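BAG family molecular chaperone regulator 2 (Arabidopsis thaliana, PDB 4HWD) probably acts as a co-chaperone that binds the ATPase domain of HSP70/HSC70 chaperones and regulates programmed cell death and stress responses. Local coordinates at residues A[44-49]-A[78-83]; A[12-16]-A[71-75]. All blocks are in the same frame, centred on the assembly; numbering follows the deposited sequence.

Contact 1: A[44-49]-A[78-83]; sequences LMEMLM and YVEALD
Leu82 puts its CD2 methyl among three residues of segment 44-49, on helix 38-57, and this apolar packing is the heart of the contact. Leu82 CD2 is 3.5 Å from Leu48 CD1, and it lies 3.9 Å from Leu44 CD2. It also sits against the backbone N of Met45. On the other branch of Leu48, CD2 meets CB of Tyr78. The Tyr78 ring then leads away towards helix 2-31, where it packs on Ala20. Leu44 reaches the same helix at Leu19 and Phe26. These shared side chains mark a three-helix bundle, the fold of the BAG domain. Here two of its helices run antiparallel, with segment axes at 165° and 10.3 Å apart.

A second group is made by the methionines. Val79 turns one methyl to each of two methionines: CG1 is 3.8 Å from Met45 SD, and CG2 is 4.0 Å from Met49 SD. Met45 leaves with CG anti to its backbone N (chi1 -179°), then bends at chi2 and chi3. The bends carry its methyl past Val79 to the opposite helix. There CE touches Leu82 CG and comes within 3.1 Å of Asp83 OD1, a methyl-to-carboxylate approach beside the leucine core.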
ATOM      1  N   LEU A  44       1.110  -7.817   5.961  1.00 12.58           N
ATOM      2  CA  LEU A  44       0.631  -6.896   4.930  1.00 10.64           C
ATOM      3  C   LEU A  44       0.979  -5.460   5.329  1.00 10.44           C
ATOM      4  O   LEU A  44       1.318  -4.635   4.483  1.00  9.01           O
ATOM      5  CB  LEU A  44      -0.894  -7.030   4.752  1.00  9.92           C
ATOM      6  CG  LEU A  44      -1.518  -6.301   3.551  1.00  8.85           C
ATOM      7  CD1 LEU A  44      -1.049  -6.981   2.265  1.00 10.74           C
ATOM      8  CD2 LEU A  44      -3.044  -6.337   3.631  1.00  7.24           C
ATOM      9  N   MET A  45       0.908  -5.161   6.624  1.00  8.29           N
ATOM     10  CA  MET A  45       1.230  -3.821   7.088  1.00  8.62           C
ATOM     11  C   MET A  45       2.671  -3.450   6.757  1.00  7.70           C
ATOM     12  O   MET A  45       2.938  -2.347   6.304  1.00  7.27           O
ATOM     13  CB  MET A  45       1.005  -3.700   8.598  1.00 10.23           C
ATOM     14  CG  MET A  45       1.311  -2.305   9.142  1.00  6.93           C
ATOM     15  SD  MET A  45       0.193  -1.083   8.461  1.00 18.93           S
ATOM     16  CE  MET A  45      -1.233  -1.245   9.625  1.00 12.96           C
ATOM     17  N   GLU A  46       3.599  -4.370   6.991  1.00  9.18           N
ATOM     18  CA  GLU A  46       5.009  -4.124   6.705  1.00 10.55           C
ATOM     19  C   GLU A  46       5.252  -3.973   5.196  1.00  9.38           C
ATOM     20  O   GLU A  46       6.106  -3.188   4.773  1.00 11.88           O
ATOM     21  CB  GLU A  46       5.868  -5.269   7.264  1.00 12.54           C
ATOM     22  CG  GLU A  46       7.385  -5.126   7.036  1.00 12.46           C
ATOM     23  CD  GLU A  46       7.843  -5.606   5.667  1.00 18.81           C
ATOM     24  OE1 GLU A  46       7.154  -6.461   5.061  1.00 18.40           O
ATOM     25  OE2 GLU A  46       8.909  -5.149   5.207  1.00 19.57           O
ATOM     26  N   MET A  47       4.513  -4.719   4.387  1.00  7.79           N
ATOM     27  CA  MET A  47       4.687  -4.618   2.942  1.00 11.62           C
ATOM     28  C   MET A  47       4.230  -3.250   2.442  1.00 11.97           C
ATOM     29  O   MET A  47       4.919  -2.619   1.638  1.00 10.23           O
ATOM     30  CB  MET A  47       3.933  -5.745   2.231  1.00 11.25           C
ATOM     31  CG  MET A  47       4.617  -7.107   2.380  1.00 12.43           C
ATOM     32  SD  MET A  47       3.707  -8.504   1.697  1.00 22.52           S
ATOM     33  CE  MET A  47       3.617  -9.588   3.104  1.00 15.55           C
ATOM     34  N   LEU A  48       3.089  -2.774   2.938  1.00 11.38           N
ATOM     35  CA  LEU A  48       2.580  -1.462   2.532  1.00  9.78           C
ATOM     36  C   LEU A  48       3.584  -0.385   2.934  1.00 10.79           C
ATOM     37  O   LEU A  48       3.936   0.482   2.128  1.00  9.14           O
ATOM     38  CB  LEU A  48       1.224  -1.168   3.192  1.00  8.94           C
ATOM     39  CG  LEU A  48       0.017  -2.036   2.815  1.00  9.43           C
ATOM     40  CD1 LEU A  48      -1.113  -1.839   3.822  1.00  7.90           C
ATOM     41  CD2 LEU A  48      -0.441  -1.677   1.414  1.00 11.13           C
ATOM     42  N   MET A  49       4.043  -0.443   4.180  1.00 10.60           N
ATOM     43  CA  MET A  49       5.002   0.534   4.686  1.00 10.50           C
ATOM     44  C   MET A  49       6.321   0.430   3.931  1.00  8.70           C
ATOM     45  O   MET A  49       6.971   1.438   3.652  1.00  9.55           O
ATOM     46  CB  MET A  49       5.241   0.326   6.191  1.00 14.58           C
ATOM     47  CG  MET A  49       4.031   0.625   7.080  1.00 14.18           C
ATOM     48  SD  MET A  49       3.473   2.350   6.968  1.00 19.61           S
ATOM     49  CE  MET A  49       4.814   3.233   7.836  1.00 28.20           C
ATOM     50  N   TYR A  78      -4.609   2.979   2.467  1.00 15.55           N
ATOM     51  CA  TYR A  78      -4.590   1.533   2.687  1.00 14.51           C
ATOM     52  C   TYR A  78      -4.118   1.154   4.085  1.00 13.75           C
ATOM     53  O   TYR A  78      -4.657   0.233   4.712  1.00 11.07           O
ATOM     54  CB  TYR A  78      -3.698   0.844   1.656  1.00 13.93           C
ATOM     55  CG  TYR A  78      -4.210   0.910   0.239  1.00 15.55           C
ATOM     56  CD1 TYR A  78      -5.561   1.134  -0.031  1.00 15.86           C
ATOM     57  CD2 TYR A  78      -3.349   0.699  -0.837  1.00 20.16           C
ATOM     58  CE1 TYR A  78      -6.042   1.148  -1.344  1.00 15.38           C
ATOM     59  CE2 TYR A  78      -3.816   0.706  -2.154  1.00 19.67           C
ATOM     60  CZ  TYR A  78      -5.160   0.930  -2.404  1.00 21.26           C
ATOM     61  OH  TYR A  78      -5.613   0.925  -3.712  1.00 16.90           O
ATOM     62  N   VAL A  79      -3.100   1.860   4.564  1.00  6.81           N
ATOM     63  CA  VAL A  79      -2.553   1.615   5.890  1.00  6.81           C
ATOM     64  C   VAL A  79      -3.610   1.920   6.942  1.00  8.80           C
ATOM     65  O   VAL A  79      -3.779   1.171   7.906  1.00  7.73           O
ATOM     66  CB  VAL A  79      -1.320   2.500   6.143  1.00 10.57           C
ATOM     67  CG1 VAL A  79      -0.961   2.486   7.629  1.00 12.99           C
ATOM     68  CG2 VAL A  79      -0.154   2.008   5.297  1.00  7.48           C
ATOM     69  N   GLU A  80      -4.324   3.022   6.749  1.00 13.00           N
ATOM     70  CA  GLU A  80      -5.369   3.427   7.680  1.00 14.66           C
ATOM     71  C   GLU A  80      -6.560   2.460   7.633  1.00 13.87           C
ATOM     72  O   GLU A  80      -7.178   2.191   8.666  1.00 11.86           O
ATOM     73  CB  GLU A  80      -5.808   4.864   7.370  1.00 16.82           C
ATOM     74  CG  GLU A  80      -4.626   5.841   7.394  1.00 20.04           C
ATOM     75  CD  GLU A  80      -4.973   7.249   6.926  1.00 27.46           C
ATOM     76  OE1 GLU A  80      -5.754   7.400   5.960  1.00 30.95           O
ATOM     77  OE2 GLU A  80      -4.440   8.211   7.516  1.00 27.12           O
ATOM     78  N   ALA A  81      -6.877   1.927   6.453  1.00  8.70           N
ATOM     79  CA  ALA A  81      -7.976   0.968   6.342  1.00 10.36           C
ATOM     80  C   ALA A  81      -7.564  -0.309   7.069  1.00  7.70           C
ATOM     81  O   ALA A  81      -8.359  -0.910   7.797  1.00  9.91           O
ATOM     82  CB  ALA A  81      -8.284   0.657   4.863  1.00  6.08           C
ATOM     83  N   LEU A  82      -6.313  -0.712   6.872  1.00  5.39           N
ATOM     84  CA  LEU A  82      -5.785  -1.911   7.501  1.00  4.44           C
ATOM     85  C   LEU A  82      -5.768  -1.745   9.021  1.00  5.66           C
ATOM     86  O   LEU A  82      -5.960  -2.718   9.756  1.00  5.17           O
ATOM     87  CB  LEU A  82      -4.376  -2.210   6.961  1.00  4.24           C
ATOM     88  CG  LEU A  82      -3.688  -3.520   7.379  1.00  5.67           C
ATOM     89  CD1 LEU A  82      -4.654  -4.701   7.284  1.00  6.03           C
ATOM     90  CD2 LEU A  82      -2.485  -3.752   6.473  1.00  5.13           C
ATOM     91  N   ASP A  83      -5.530  -0.525   9.500  1.00  6.83           N
ATOM     92  CA  ASP A  83      -5.540  -0.285  10.951  1.00 10.89           C
ATOM     93  C   ASP A  83      -6.923  -0.636  11.499  1.00  9.77           C
ATOM     94  O   ASP A  83      -7.053  -1.175  12.602  1.00 10.06           O
ATOM     95  CB  ASP A  83      -5.256   1.182  11.289  1.00  8.56           C
ATOM     96  CG  ASP A  83      -3.824   1.587  11.009  1.00 12.04           C
ATOM     97  OD1 ASP A  83      -2.910   0.760  11.215  1.00 17.15           O
ATOM     98  OD2 ASP A  83      -3.618   2.750  10.601  1.00 10.90           O
TER

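Contact 2: A[12-16]-A[71-75]; sequences ISFQV and QEERL
The flat amide of Gln71 has Ser13 over one face. Ser13 OG stands above the amide carbon, 3.2 Å from Gln71 CD, and Ser13 CA sits above OE1. From that position OG is 3.1 Å from Gln71 NE2, but the angle is too poor for a hydrogen bond. The hydroxyl bonds instead to Ile9 O, one turn back. Val16 and a water meet the oxygen end, both close to the plane of the amide. Val16 CG1 is 3.5 Å from Gln71 OE1. The water donates to Gln71 OE1 at 2.8 Å and to Ser13 O at 3.1 Å, so it bridges the helices. The Gln71 chain starts out trans (chi1 -160°) and kinks at chi2, which brings the amide under Ser13. With an alanine in place of Gln71, the water would probably lose its acceptor on this helix, and Ser13 and Val16 would lose the amide packed against them. Next to the amide, both Val16 methyls pack on Leu75; CG1 is 4.1 Å from Leu75 CD2. Ile12 packs on Gln51 of helix 38-57. The segment axes run nearly parallel, at 20°, as expected for the first and third helices of the three-helix BAG domain.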
ATOM      1  N   ILE A  12       6.472   0.492  -8.251  1.00 12.35           N
ATOM      2  CA  ILE A  12       5.801   0.563  -6.958  1.00 15.14           C
ATOM      3  C   ILE A  12       4.278   0.574  -7.086  1.00 17.79           C
ATOM      4  O   ILE A  12       3.583  -0.099  -6.322  1.00 15.45           O
ATOM      5  CB  ILE A  12       6.240   1.816  -6.186  1.00 16.14           C
ATOM      6  CG1 ILE A  12       7.719   1.695  -5.800  1.00 23.72           C
ATOM      7  CG2 ILE A  12       5.361   2.001  -4.962  1.00 17.27           C
ATOM      8  CD1 ILE A  12       8.302   2.955  -5.208  1.00 26.97           C
ATOM      9  N   SER A  13       3.770   1.342  -8.046  1.00  9.88           N
ATOM     10  CA  SER A  13       2.341   1.440  -8.279  1.00  9.61           C
ATOM     11  C   SER A  13       1.790   0.073  -8.603  1.00  9.25           C
ATOM     12  O   SER A  13       0.704  -0.291  -8.175  1.00  9.99           O
ATOM     13  CB  SER A  13       2.063   2.397  -9.438  1.00 10.67           C
ATOM     14  OG  SER A  13       2.480   3.706  -9.093  1.00 18.63           O
ATOM     15  N   PHE A  14       2.556  -0.677  -9.380  1.00 14.63           N
ATOM     16  CA  PHE A  14       2.188  -2.029  -9.774  1.00 13.85           C
ATOM     17  C   PHE A  14       2.111  -2.939  -8.544  1.00 16.62           C
ATOM     18  O   PHE A  14       1.175  -3.723  -8.406  1.00 17.29           O
ATOM     19  CB  PHE A  14       3.241  -2.545 -10.747  1.00 17.33           C
ATOM     20  CG  PHE A  14       3.112  -4.000 -11.082  1.00 25.74           C
ATOM     21  CD1 PHE A  14       2.310  -4.416 -12.142  1.00 28.72           C
ATOM     22  CD2 PHE A  14       3.846  -4.958 -10.373  1.00 28.20           C
ATOM     23  CE1 PHE A  14       2.248  -5.770 -12.499  1.00 24.19           C
ATOM     24  CE2 PHE A  14       3.788  -6.309 -10.721  1.00 33.64           C
ATOM     25  CZ  PHE A  14       2.988  -6.714 -11.788  1.00 38.03           C
ATOM     26  N   GLN A  15       3.102  -2.841  -7.655  1.00 14.36           N
ATOM     27  CA  GLN A  15       3.120  -3.681  -6.453  1.00 14.29           C
ATOM     28  C   GLN A  15       2.046  -3.220  -5.465  1.00  9.79           C
ATOM     29  O   GLN A  15       1.404  -4.033  -4.810  1.00  7.18           O
ATOM     30  CB  GLN A  15       4.507  -3.649  -5.788  1.00 10.57           C
ATOM     31  CG  GLN A  15       4.717  -4.739  -4.732  1.00 11.04           C
ATOM     32  CD  GLN A  15       4.275  -6.119  -5.221  1.00  8.88           C
ATOM     33  OE1 GLN A  15       4.479  -6.470  -6.385  1.00 13.19           O
ATOM     34  NE2 GLN A  15       3.674  -6.906  -4.332  1.00  7.59           N
ATOM     35  N   VAL A  16       1.841  -1.912  -5.382  1.00  6.20           N
ATOM     36  CA  VAL A  16       0.834  -1.348  -4.499  1.00  6.79           C
ATOM     37  C   VAL A  16      -0.576  -1.840  -4.838  1.00 11.89           C
ATOM     38  O   VAL A  16      -1.367  -2.127  -3.928  1.00 10.06           O
ATOM     39  CB  VAL A  16       0.872   0.196  -4.544  1.00  8.00           C
ATOM     40  CG1 VAL A  16      -0.331   0.790  -3.813  1.00  5.94           C
ATOM     41  CG2 VAL A  16       2.157   0.684  -3.927  1.00  7.45           C
ATOM     42  N   GLN A  71       0.206   8.383  -5.098  1.00 28.93           N
ATOM     43  CA  GLN A  71       0.570   7.015  -4.768  1.00 29.90           C
ATOM     44  C   GLN A  71       0.806   6.798  -3.267  1.00 30.95           C
ATOM     45  O   GLN A  71       0.336   5.813  -2.697  1.00 22.69           O
ATOM     46  CB  GLN A  71       1.809   6.607  -5.560  1.00 25.42           C
ATOM     47  CG  GLN A  71       1.985   5.104  -5.659  1.00 29.15           C
ATOM     48  CD  GLN A  71       0.850   4.441  -6.425  1.00 22.74           C
ATOM     49  OE1 GLN A  71       0.454   3.324  -6.114  1.00 24.94           O
ATOM     50  NE2 GLN A  71       0.332   5.128  -7.439  1.00 24.92           N
ATOM     51  N   GLU A  72       1.537   7.695  -2.615  1.00 37.94           N
ATOM     52  CA  GLU A  72       1.754   7.515  -1.186  1.00 42.41           C
ATOM     53  C   GLU A  72       0.481   7.925  -0.452  1.00 32.25           C
ATOM     54  O   GLU A  72       0.234   7.496   0.671  1.00 31.81           O
ATOM     55  CB  GLU A  72       2.957   8.322  -0.694  1.00 47.43           C
ATOM     56  CG  GLU A  72       2.818   9.820  -0.724  1.00 48.02           C
ATOM     57  CD  GLU A  72       4.003  10.477  -0.057  1.00 53.50           C
ATOM     58  OE1 GLU A  72       5.134  10.307  -0.569  1.00 47.29           O
ATOM     59  OE2 GLU A  72       3.804  11.144   0.983  1.00 56.59           O
ATOM     60  N   GLU A  73      -0.326   8.745  -1.118  1.00 22.97           N
ATOM     61  CA  GLU A  73      -1.607   9.196  -0.594  1.00 21.05           C
ATOM     62  C   GLU A  73      -2.568   7.998  -0.606  1.00 31.20           C
ATOM     63  O   GLU A  73      -3.412   7.835   0.290  1.00 22.45           O
ATOM     64  CB  GLU A  73      -2.147  10.322  -1.475  1.00 26.36           C
ATOM     65  CG  GLU A  73      -3.629  10.606  -1.314  1.00 34.30           C
ATOM     66  CD  GLU A  73      -4.033  11.939  -1.924  1.00 47.06           C
ATOM     67  OE1 GLU A  73      -5.253  12.199  -2.048  1.00 56.08           O
ATOM     68  OE2 GLU A  73      -3.130  12.734  -2.269  1.00 39.20           O
ATOM     69  N   ARG A  74      -2.423   7.163  -1.633  1.00 37.24           N
ATOM     70  CA  ARG A  74      -3.232   5.958  -1.791  1.00 28.97           C
ATOM     71  C   ARG A  74      -2.789   4.944  -0.751  1.00 24.32           C
ATOM     72  O   ARG A  74      -3.609   4.231  -0.175  1.00 21.30           O
ATOM     73  CB  ARG A  74      -3.043   5.380  -3.195  1.00 29.67           C
ATOM     74  CG  ARG A  74      -3.307   3.890  -3.299  1.00 25.94           C
ATOM     75  CD  ARG A  74      -3.570   3.502  -4.743  1.00 27.20           C
ATOM     76  NE  ARG A  74      -4.845   4.042  -5.210  1.00 32.04           N
ATOM     77  CZ  ARG A  74      -5.099   4.367  -6.475  1.00 36.73           C
ATOM     78  NH1 ARG A  74      -4.164   4.214  -7.408  1.00 41.57           N
ATOM     79  NH2 ARG A  74      -6.292   4.839  -6.813  1.00 35.09           N
ATOM     80  N   LEU A  75      -1.480   4.897  -0.519  1.00 18.92           N
ATOM     81  CA  LEU A  75      -0.883   3.996   0.459  1.00 17.50           C
ATOM     82  C   LEU A  75      -1.300   4.386   1.869  1.00 19.49           C
ATOM     83  O   LEU A  75      -1.469   3.527   2.733  1.00 16.60           O
ATOM     84  CB  LEU A  75       0.642   4.033   0.355  1.00 18.60           C
ATOM     85  CG  LEU A  75       1.259   3.048  -0.625  1.00 19.92           C
ATOM     86  CD1 LEU A  75       2.719   3.400  -0.865  1.00 18.03           C
ATOM     87  CD2 LEU A  75       1.109   1.634  -0.078  1.00 19.69           C
TER
HETATM   88  O   HOH W   1      -1.488   1.756  -7.425  1.00  8.26           O

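How the contacts relate
From the N terminus, helix 2-31 supplies residues 12-16. The chain turns back along helix 38-57, which supplies residues 44-49. It turns again into helix 63-89, which gives 71-75 and then 78-83. Contact 2 closes the longer loop, with 54 residues between its segments. Contact 1 closes one of 28. The two loops cross, because the segments alternate along the chain. Contact 1 ties the second helix to the third, and contact 2 ties the first to the third. Their centres are 11 Å apart. They touch where Tyr78 CE2 lies 3.9 Å from Val16 CG1 and Leu48 O lies 3.8 Å from Leu75 CD2, so helix 63-89 joins both other helices.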